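PDB 4OOU: mannan endo-1,4-beta-mannosidase from Cryptopygus antarcticus, which hydrolyses the beta-1,4-linked backbone of mannans at internal sites, releasing mainly short manno-oligosaccharides. Local coordinates for residues 21-33 with 297-309. Numbering follows the deposited sequence.
Sequences EFLKASGSNFYYG and NRWAYNVNDKPLL
Pro-307 lies over one face of the Phe-30 ring. Its CB sits 4.0 Å from the centroid of that ring, a CH-pi contact 13° off the normal. Lys-24 O lies at the edge of the Phe-30 ring, in its plane. Phe-276 meets the same phenyl group edge-to-face. The next ring atom of the proline, Pro-307 CG, lies 3.7 Å from Ala-25 CB in the first strand of the hairpin. The Arg-298 guanidinium takes Ser-28 O at its edge, and the backbone N of Leu-308 stands off one face. Arg-298 CG lies over the centre of one face of the Trp-299 ring, whose edge is turned to Ser-28 OG.

The polar half of the contact centres on Ser-28, in the type II' turn from Ser-26 to Asn-29. Arg-298 NH1 donates to Ser-28 O at 3.0 Å, on a lone pair, with a bent N-H...O angle of 139°. Bends at chi2 and chi3 bring the guanidinium back to its own segment, where Arg-298 NH2 donates to Lys-306 O at 2.7 Å. The serine hydroxyl is anti to its carbonyl carbon (chi1 -50°). There Ser-28 OG donates to Asn-304 O at 2.8 Å, also on a lone pair. With an alanine at Arg-298, Ser-28 O and Lys-306 O would probably each lose a guanidinium donor, and the Trp-299 face would lose its aliphatic cover.

The site joins the tip of the N-terminal hairpin, strands 24-26 and 29-32, to the loop entering barrel strand 308-313 of this TIM-barrel hydrolase. It is remote from the substrate-binding residues. Chemically, one buried arginine ties two backbone carbonyls together across the contact, while the proline fills the apolar side. Both guanidinium bonds go to neutral carbonyls, whose dipoles probably offset part of its charge.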
loop_
_atom_site.group_PDB
_atom_site.type_symbol
_atom_site.label_atom_id
_atom_site.label_comp_id
_atom_site.label_asym_id
_atom_site.label_seq_id
_atom_site.Cartn_x
_atom_site.Cartn_y
_atom_site.Cartn_z
ATOM N N GLU A 21 15.848 0.005 -15.023
ATOM C CA GLU A 21 14.426 -0.315 -15.063
ATOM C C GLU A 21 13.764 -0.282 -13.682
ATOM O O GLU A 21 14.322 -0.777 -12.696
ATOM C CB GLU A 21 14.225 -1.679 -15.710
ATOM C CG GLU A 21 14.337 -1.657 -17.226
ATOM C CD GLU A 21 13.235 -0.803 -17.817
ATOM O OE1 GLU A 21 12.042 -1.070 -17.466
ATOM O OE2 GLU A 21 13.565 0.145 -18.578
ATOM N N PHE A 22 12.577 0.323 -13.631
ATOM C CA PHE A 22 11.737 0.336 -12.446
ATOM C C PHE A 22 10.445 -0.349 -12.801
ATOM O O PHE A 22 10.170 -0.572 -13.957
ATOM C CB PHE A 22 11.450 1.766 -11.994
ATOM C CG PHE A 22 12.691 2.555 -11.691
ATOM C CD1 PHE A 22 13.401 3.199 -12.725
ATOM C CD2 PHE A 22 13.175 2.640 -10.387
ATOM C CE1 PHE A 22 14.568 3.914 -12.457
ATOM C CE2 PHE A 22 14.338 3.338 -10.115
ATOM C CZ PHE A 22 15.030 3.981 -11.148
ATOM N N LEU A 23 9.680 -0.715 -11.786
ATOM C CA LEU A 23 8.318 -1.239 -11.977
ATOM C C LEU A 23 7.446 -0.108 -12.488
ATOM O O LEU A 23 7.434 0.954 -11.880
ATOM C CB LEU A 23 7.771 -1.730 -10.626
ATOM C CG LEU A 23 6.823 -2.918 -10.481
ATOM C CD1 LEU A 23 5.499 -2.505 -9.837
ATOM C CD2 LEU A 23 6.625 -3.688 -11.760
ATOM N N LYS A 24 6.750 -0.318 -13.605
ATOM C CA LYS A 24 5.814 0.681 -14.155
ATOM C C LYS A 24 4.412 0.111 -14.013
ATOM O O LYS A 24 4.257 -1.061 -13.670
ATOM C CB LYS A 24 6.090 0.991 -15.629
ATOM C CG LYS A 24 7.570 0.965 -15.997
ATOM C CD LYS A 24 7.843 1.297 -17.465
ATOM C CE LYS A 24 8.392 2.716 -17.643
ATOM N NZ LYS A 24 8.780 2.981 -19.056
ATOM N N ALA A 25 3.417 0.965 -14.220
ATOM C CA ALA A 25 2.038 0.577 -14.317
ATOM C C ALA A 25 1.518 1.176 -15.596
ATOM O O ALA A 25 1.645 2.366 -15.783
ATOM C CB ALA A 25 1.229 1.118 -13.154
ATOM N N SER A 26 0.907 0.344 -16.439
ATOM C CA SER A 26 0.391 0.756 -17.746
ATOM C C SER A 26 -0.841 -0.084 -18.098
ATOM O O SER A 26 -0.832 -1.317 -18.023
ATOM C CB SER A 26 1.503 0.645 -18.834
ATOM O OG SER A 26 0.985 0.523 -20.157
ATOM N N GLY A 27 -1.891 0.593 -18.522
ATOM C CA GLY A 27 -3.205 -0.025 -18.586
ATOM C C GLY A 27 -3.479 -0.859 -17.338
ATOM O O GLY A 27 -3.285 -0.416 -16.209
ATOM N N SER A 28 -3.879 -2.095 -17.574
ATOM C CA SER A 28 -4.239 -3.037 -16.513
ATOM C C SER A 28 -3.060 -3.672 -15.746
ATOM O O SER A 28 -3.264 -4.427 -14.761
ATOM C CB SER A 28 -5.030 -4.147 -17.183
ATOM O OG SER A 28 -6.039 -3.563 -17.978
ATOM N N ASN A 29 -1.832 -3.387 -16.163
ATOM C CA ASN A 29 -0.719 -4.203 -15.674
ATOM C C ASN A 29 0.491 -3.471 -15.084
ATOM O O ASN A 29 0.835 -2.351 -15.452
ATOM C CB ASN A 29 -0.194 -5.135 -16.783
ATOM C CG ASN A 29 -1.246 -6.073 -17.345
ATOM O OD1 ASN A 29 -1.964 -6.779 -16.630
ATOM N ND2 ASN A 29 -1.302 -6.112 -18.665
ATOM N N PHE A 30 1.165 -4.171 -14.183
ATOM C CA PHE A 30 2.501 -3.806 -13.819
ATOM C C PHE A 30 3.434 -4.314 -14.897
ATOM O O PHE A 30 3.193 -5.375 -15.456
ATOM C CB PHE A 30 2.877 -4.433 -12.498
ATOM C CG PHE A 30 2.086 -3.921 -11.353
ATOM C CD1 PHE A 30 2.145 -2.592 -11.019
ATOM C CD2 PHE A 30 1.286 -4.774 -10.598
ATOM C CE1 PHE A 30 1.447 -2.124 -9.936
ATOM C CE2 PHE A 30 0.562 -4.298 -9.532
ATOM C CZ PHE A 30 0.653 -2.979 -9.190
ATOM N N TYR A 31 4.483 -3.549 -15.207
ATOM C CA TYR A 31 5.544 -4.042 -16.086
ATOM C C TYR A 31 6.893 -3.837 -15.441
ATOM O O TYR A 31 7.127 -2.841 -14.785
ATOM C CB TYR A 31 5.501 -3.331 -17.435
ATOM C CG TYR A 31 4.276 -3.625 -18.232
ATOM C CD1 TYR A 31 4.239 -4.686 -19.109
ATOM C CD2 TYR A 31 3.136 -2.850 -18.094
ATOM C CE1 TYR A 31 3.082 -4.980 -19.830
ATOM C CE2 TYR A 31 1.983 -3.116 -18.825
ATOM C CZ TYR A 31 1.961 -4.186 -19.689
ATOM O OH TYR A 31 0.824 -4.441 -20.419
ATOM N N TYR A 32 7.772 -4.802 -15.592
ATOM C CA TYR A 32 9.174 -4.593 -15.292
ATOM C C TYR A 32 10.034 -5.114 -16.435
ATOM O O TYR A 32 10.041 -6.300 -16.748
ATOM C CB TYR A 32 9.599 -5.269 -13.990
ATOM C CG TYR A 32 11.015 -4.871 -13.623
ATOM C CD1 TYR A 32 11.247 -3.711 -12.928
ATOM C CD2 TYR A 32 12.120 -5.622 -14.035
ATOM C CE1 TYR A 32 12.529 -3.303 -12.615
ATOM C CE2 TYR A 32 13.421 -5.220 -13.727
ATOM C CZ TYR A 32 13.622 -4.049 -13.010
ATOM O OH TYR A 32 14.899 -3.579 -12.670
ATOM N N GLY A 33 10.795 -4.223 -17.037
ATOM C CA GLY A 33 11.780 -4.644 -18.042
ATOM C C GLY A 33 11.116 -5.142 -19.304
ATOM O O GLY A 33 11.637 -6.025 -19.984
ATOM N N ASN A 297 -14.057 -11.603 -10.295
ATOM C CA ASN A 297 -12.963 -11.271 -11.223
ATOM C C ASN A 297 -12.376 -9.924 -10.893
ATOM O O ASN A 297 -13.110 -9.046 -10.476
ATOM C CB ASN A 297 -13.561 -11.020 -12.612
ATOM C CG ASN A 297 -13.387 -12.156 -13.561
ATOM O OD1 ASN A 297 -12.798 -13.189 -13.243
ATOM N ND2 ASN A 297 -13.906 -11.970 -14.760
ATOM N N ARG A 298 -11.120 -9.669 -11.213
ATOM C CA ARG A 298 -10.677 -8.263 -11.226
ATOM C C ARG A 298 -11.457 -7.443 -12.256
ATOM O O ARG A 298 -11.631 -6.234 -12.123
ATOM C CB ARG A 298 -9.205 -8.115 -11.575
ATOM C CG ARG A 298 -9.023 -7.906 -13.064
ATOM C CD ARG A 298 -7.836 -7.069 -13.400
ATOM N NE ARG A 298 -8.134 -5.673 -13.352
ATOM C CZ ARG A 298 -7.241 -4.779 -13.732
ATOM N NH1 ARG A 298 -6.083 -5.195 -14.177
ATOM N NH2 ARG A 298 -7.488 -3.477 -13.662
ATOM N N TRP A 299 -11.874 -8.098 -13.322
ATOM C CA TRP A 299 -12.499 -7.426 -14.451
ATOM C C TRP A 299 -13.872 -6.959 -14.025
ATOM O O TRP A 299 -14.336 -5.888 -14.433
ATOM C CB TRP A 299 -12.592 -8.392 -15.618
ATOM C CG TRP A 299 -11.255 -9.085 -15.918
ATOM C CD1 TRP A 299 -10.950 -10.399 -15.728
ATOM C CD2 TRP A 299 -10.056 -8.467 -16.405
ATOM N NE1 TRP A 299 -9.660 -10.645 -16.083
ATOM C CE2 TRP A 299 -9.087 -9.475 -16.515
ATOM C CE3 TRP A 299 -9.719 -7.164 -16.772
ATOM C CZ2 TRP A 299 -7.793 -9.225 -16.963
ATOM C CZ3 TRP A 299 -8.423 -6.912 -17.240
ATOM C CH2 TRP A 299 -7.474 -7.940 -17.323
ATOM N N ALA A 300 -14.499 -7.769 -13.168
ATOM C CA ALA A 300 -15.767 -7.419 -12.551
ATOM C C ALA A 300 -15.707 -6.032 -11.934
ATOM O O ALA A 300 -16.709 -5.327 -11.915
ATOM C CB ALA A 300 -16.157 -8.452 -11.491
ATOM N N TYR A 301 -14.551 -5.610 -11.420
ATOM C CA TYR A 301 -14.524 -4.312 -10.757
ATOM C C TYR A 301 -14.499 -3.154 -11.778
ATOM O O TYR A 301 -14.573 -1.994 -11.400
ATOM C CB TYR A 301 -13.396 -4.229 -9.731
ATOM C CG TYR A 301 -13.591 -5.159 -8.559
ATOM C CD1 TYR A 301 -14.681 -5.049 -7.734
ATOM C CD2 TYR A 301 -12.688 -6.157 -8.290
ATOM C CE1 TYR A 301 -14.886 -5.909 -6.666
ATOM C CE2 TYR A 301 -12.874 -7.018 -7.218
ATOM C CZ TYR A 301 -13.992 -6.892 -6.408
ATOM O OH TYR A 301 -14.157 -7.766 -5.333
ATOM N N ASN A 302 -14.464 -3.494 -13.065
ATOM C CA ASN A 302 -14.469 -2.514 -14.161
ATOM C C ASN A 302 -13.503 -1.388 -13.834
ATOM O O ASN A 302 -13.893 -0.244 -13.649
ATOM C CB ASN A 302 -15.882 -1.990 -14.458
ATOM C CG ASN A 302 -15.946 -1.135 -15.745
ATOM O OD1 ASN A 302 -16.891 -0.370 -15.964
ATOM N ND2 ASN A 302 -14.937 -1.254 -16.587
ATOM N N VAL A 303 -12.234 -1.741 -13.707
ATOM C CA VAL A 303 -11.242 -0.790 -13.200
ATOM C C VAL A 303 -9.874 -0.968 -13.937
ATOM O O VAL A 303 -8.791 -0.728 -13.397
ATOM C CB VAL A 303 -11.207 -0.959 -11.678
ATOM C CG1 VAL A 303 -10.139 -1.952 -11.222
ATOM C CG2 VAL A 303 -11.093 0.370 -11.008
ATOM N N ASN A 304 -9.994 -1.300 -15.219
ATOM C CA ASN A 304 -8.939 -1.838 -16.027
ATOM C C ASN A 304 -7.992 -0.753 -16.542
ATOM O O ASN A 304 -6.962 -1.089 -17.099
ATOM C CB ASN A 304 -9.524 -2.634 -17.210
ATOM C CG ASN A 304 -10.657 -3.611 -16.811
ATOM O OD1 ASN A 304 -10.939 -3.909 -15.623
ATOM N ND2 ASN A 304 -11.306 -4.120 -17.821
ATOM N N ASP A 305 -8.361 0.527 -16.366
ATOM C CA ASP A 305 -7.454 1.690 -16.541
ATOM C C ASP A 305 -6.145 1.567 -15.708
ATOM O O ASP A 305 -5.076 2.093 -16.103
ATOM C CB ASP A 305 -8.179 3.048 -16.212
ATOM C CG ASP A 305 -9.144 2.947 -15.002
ATOM O OD1 ASP A 305 -9.920 1.971 -14.986
ATOM O OD2 ASP A 305 -9.137 3.810 -14.073
ATOM N N LYS A 306 -6.243 0.905 -14.549
ATOM C CA LYS A 306 -5.095 0.782 -13.621
ATOM C C LYS A 306 -5.000 -0.637 -13.151
ATOM O O LYS A 306 -6.021 -1.320 -13.094
ATOM C CB LYS A 306 -5.266 1.668 -12.386
ATOM C CG LYS A 306 -5.430 3.163 -12.658
ATOM C CD LYS A 306 -5.593 3.917 -11.346
ATOM C CE LYS A 306 -6.072 5.341 -11.546
ATOM N NZ LYS A 306 -5.031 6.134 -12.284
ATOM N N PRO A 307 -3.787 -1.088 -12.783
ATOM C CA PRO A 307 -3.608 -2.375 -12.117
ATOM C C PRO A 307 -4.375 -2.398 -10.802
ATOM O O PRO A 307 -4.643 -1.337 -10.248
ATOM C CB PRO A 307 -2.110 -2.438 -11.848
ATOM C CG PRO A 307 -1.483 -1.372 -12.679
ATOM C CD PRO A 307 -2.538 -0.326 -12.826
ATOM N N LEU A 308 -4.770 -3.591 -10.355
ATOM C CA LEU A 308 -5.453 -3.814 -9.072
ATOM C C LEU A 308 -4.726 -4.912 -8.262
ATOM O O LEU A 308 -4.436 -6.008 -8.765
ATOM C CB LEU A 308 -6.896 -4.236 -9.303
ATOM C CG LEU A 308 -7.677 -4.624 -8.064
ATOM C CD1 LEU A 308 -7.766 -3.464 -7.110
ATOM C CD2 LEU A 308 -9.073 -5.039 -8.484
ATOM N N LEU A 309 -4.413 -4.578 -7.019
ATOM C CA LEU A 309 -3.551 -5.367 -6.187
ATOM C C LEU A 309 -4.467 -5.810 -5.097
ATOM O O LEU A 309 -5.225 -4.991 -4.571
ATOM C CB LEU A 309 -2.471 -4.457 -5.583
ATOM C CG LEU A 309 -1.127 -4.870 -4.936
ATOM C CD1 LEU A 309 -0.784 -4.065 -3.687
ATOM C CD2 LEU A 309 -1.010 -6.354 -4.630
#